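Side-chain contact in agglutinin (Galanthus nivalis, PDB 1JPC), which binds alpha-linked mannose, with high affinity for alpha-1,3-mannose oligomers, and displays antiviral activity that may contribute to plant defence: residues A[21-26]-A[92-97]. Residues are numbered along the deposited sequence; the frame is centred on the assembly and turned at random.
Sequences FVFIMQ and RNVVIY. With MAN (alpha-D-mannopyranose), chain B; MAN (alpha-D-mannopyranose), chain D; MAN (alpha-D-mannopyranose), chain C.
R92 lays its aliphatic chain over one face of the F21 ring. CB starts above the CE2-CZ side, with R92 CB 3.6 Å from F21 CZ. CG comes next and sits over the ring centre. This is a CH-pi contact, with R92 CG 3.5 Å from the F21 centroid and 8° off the ring normal. CD then passes above the other side, R92 CD lying 3.5 Å from F21 CE1. The chain bends at chi3 (69°), and the guanidinium plane stands 72° from the ring plane. The charged end runs past the ring and does not stack on F21. NH1 instead makes a salt bridge to D35, which F21 also touches.

A second CH-pi contact lies deeper. V94 CG1 stands over the F23 ring, offset toward the rim, 4.1 Å from its centroid. Both residues are buried.

N93 and Y97 of segment 92-97 belong to a mannose pocket. N93 ND2 gives a nearly straight 2.9 Å hydrogen bond to O2 of the chain B mannose. Y97 OH accepts a 2.8 Å bond from O4 of the same mannose.

The contact joins two sheets of the bulb-type lectin fold. F21 and F23 belong to strand 21-25, between strands 15-18 and 31-35. V94 belongs to strand 94-103, beside strand 84-88, whose L88 touches both phenylalanines. V95 to Y97 pair antiparallel with a strand of the second subunit.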
# COMPACT_ATOMS: atom_id res chain seq x y z
N PHE A 21 6.67 -9.24 -4.63
CA PHE A 21 6.18 -9.86 -5.87
C PHE A 21 5.85 -8.80 -6.94
O PHE A 21 5.13 -7.82 -6.66
CB PHE A 21 4.90 -10.69 -5.61
CG PHE A 21 4.98 -11.62 -4.43
CD1 PHE A 21 6.16 -12.29 -4.12
CD2 PHE A 21 3.86 -11.82 -3.62
CE1 PHE A 21 6.22 -13.14 -3.02
CE2 PHE A 21 3.91 -12.67 -2.52
CZ PHE A 21 5.10 -13.33 -2.22
N VAL A 22 6.34 -9.01 -8.16
CA VAL A 22 6.09 -8.10 -9.27
C VAL A 22 5.66 -8.90 -10.49
O VAL A 22 6.35 -9.83 -10.92
CB VAL A 22 7.34 -7.24 -9.62
CG1 VAL A 22 7.04 -6.32 -10.81
CG2 VAL A 22 7.78 -6.40 -8.41
N PHE A 23 4.48 -8.60 -11.00
CA PHE A 23 3.92 -9.28 -12.17
C PHE A 23 4.03 -8.17 -13.23
O PHE A 23 3.24 -7.23 -13.24
CB PHE A 23 2.46 -9.65 -11.90
CG PHE A 23 1.86 -10.57 -12.92
CD1 PHE A 23 2.51 -11.76 -13.27
CD2 PHE A 23 0.64 -10.27 -13.52
CE1 PHE A 23 1.95 -12.64 -14.19
CE2 PHE A 23 0.07 -11.14 -14.45
CZ PHE A 23 0.73 -12.33 -14.79
N ILE A 24 5.03 -8.29 -14.10
CA ILE A 24 5.29 -7.25 -15.08
C ILE A 24 5.17 -7.61 -16.56
O ILE A 24 5.57 -8.70 -16.99
CB ILE A 24 6.69 -6.62 -14.78
CG1 ILE A 24 6.98 -5.45 -15.72
CG2 ILE A 24 7.78 -7.70 -14.87
CD1 ILE A 24 8.26 -4.73 -15.39
N MET A 25 4.61 -6.68 -17.33
CA MET A 25 4.47 -6.83 -18.77
C MET A 25 5.76 -6.22 -19.35
O MET A 25 5.86 -5.01 -19.52
CB MET A 25 3.26 -6.03 -19.27
CG MET A 25 3.05 -6.07 -20.80
SD MET A 25 2.60 -7.72 -21.44
CE MET A 25 4.19 -8.42 -21.86
N GLN A 26 6.76 -7.06 -19.61
CA GLN A 26 8.04 -6.57 -20.12
C GLN A 26 8.05 -6.08 -21.57
O GLN A 26 7.17 -6.42 -22.36
CB GLN A 26 9.13 -7.61 -19.91
CG GLN A 26 9.36 -7.93 -18.46
CD GLN A 26 10.42 -8.97 -18.25
OE1 GLN A 26 10.82 -9.66 -19.19
NE2 GLN A 26 10.89 -9.09 -17.03
N ARG A 92 1.20 -15.14 -3.25
CA ARG A 92 2.01 -15.22 -4.47
C ARG A 92 1.35 -15.87 -5.69
O ARG A 92 2.02 -16.14 -6.69
CB ARG A 92 3.38 -15.85 -4.20
CG ARG A 92 4.45 -15.41 -5.20
CD ARG A 92 5.80 -16.02 -4.90
NE ARG A 92 5.81 -17.46 -5.13
CZ ARG A 92 6.83 -18.25 -4.84
NH1 ARG A 92 7.94 -17.75 -4.31
NH2 ARG A 92 6.74 -19.56 -5.08
N ASN A 93 0.05 -16.11 -5.62
CA ASN A 93 -0.67 -16.68 -6.76
C ASN A 93 -1.27 -15.50 -7.52
O ASN A 93 -1.57 -14.46 -6.93
CB ASN A 93 -1.80 -17.61 -6.26
CG ASN A 93 -2.12 -18.74 -7.23
OD1 ASN A 93 -1.55 -18.83 -8.31
ND2 ASN A 93 -3.00 -19.63 -6.83
N VAL A 94 -1.34 -15.62 -8.85
CA VAL A 94 -1.95 -14.59 -9.68
C VAL A 94 -3.21 -15.31 -10.13
O VAL A 94 -3.14 -16.35 -10.79
CB VAL A 94 -1.06 -14.24 -10.89
CG1 VAL A 94 -1.78 -13.25 -11.77
CG2 VAL A 94 0.26 -13.67 -10.41
N VAL A 95 -4.37 -14.78 -9.75
CA VAL A 95 -5.64 -15.42 -10.04
C VAL A 95 -6.67 -14.48 -10.70
O VAL A 95 -6.70 -13.29 -10.41
CB VAL A 95 -6.25 -15.94 -8.71
CG1 VAL A 95 -7.47 -16.81 -8.95
CG2 VAL A 95 -5.19 -16.67 -7.90
N ILE A 96 -7.50 -15.04 -11.59
CA ILE A 96 -8.58 -14.29 -12.24
C ILE A 96 -9.89 -14.76 -11.57
O ILE A 96 -10.13 -15.96 -11.48
CB ILE A 96 -8.69 -14.58 -13.76
CG1 ILE A 96 -7.49 -14.01 -14.52
CG2 ILE A 96 -9.97 -14.00 -14.33
CD1 ILE A 96 -7.50 -14.36 -16.00
N TYR A 97 -10.67 -13.83 -11.03
CA TYR A 97 -11.95 -14.17 -10.40
C TYR A 97 -13.03 -13.42 -11.16
O TYR A 97 -12.80 -12.32 -11.67
CB TYR A 97 -12.02 -13.73 -8.94
CG TYR A 97 -11.11 -14.44 -7.97
CD1 TYR A 97 -9.82 -13.97 -7.72
CD2 TYR A 97 -11.56 -15.54 -7.24
CE1 TYR A 97 -9.01 -14.57 -6.77
CE2 TYR A 97 -10.75 -16.16 -6.29
CZ TYR A 97 -9.48 -15.67 -6.06
OH TYR A 97 -8.69 -16.27 -5.12
C1 MAN B . -5.04 -21.46 -4.59
C2 MAN B . -5.16 -20.18 -3.78
C3 MAN B . -6.56 -19.57 -3.97
C4 MAN B . -6.88 -19.41 -5.46
C5 MAN B . -6.64 -20.71 -6.22
C6 MAN B . -6.77 -20.56 -7.72
O2 MAN B . -4.17 -19.26 -4.21
O3 MAN B . -6.61 -18.30 -3.34
O4 MAN B . -8.24 -19.02 -5.61
O5 MAN B . -5.30 -21.20 -5.96
O6 MAN B . -6.05 -21.58 -8.41
C1 MAN D . 14.82 -10.47 -18.19
C2 MAN D . 14.48 -9.07 -17.66
C3 MAN D . 14.11 -8.10 -18.79
C4 MAN D . 15.15 -8.15 -19.90
C5 MAN D . 15.36 -9.59 -20.36
C6 MAN D . 16.43 -9.73 -21.43
O2 MAN D . 15.58 -8.55 -16.94
O3 MAN D . 14.04 -6.78 -18.27
O4 MAN D . 14.72 -7.35 -21.00
O5 MAN D . 15.79 -10.39 -19.23
O6 MAN D . 17.72 -9.46 -20.91
C1 MAN C . 13.44 -14.33 -20.59
C2 MAN C . 13.45 -12.82 -20.34
C3 MAN C . 13.79 -12.52 -18.89
C4 MAN C . 12.88 -13.30 -17.94
C5 MAN C . 12.87 -14.79 -18.29
C6 MAN C . 11.86 -15.57 -17.48
O1 MAN C . 14.71 -14.87 -20.40
O2 MAN C . 12.17 -12.30 -20.64
O3 MAN C . 13.66 -11.11 -18.62
O4 MAN C . 13.33 -13.13 -16.61
O5 MAN C . 12.54 -14.98 -19.68
O6 MAN C . 11.90 -16.96 -17.89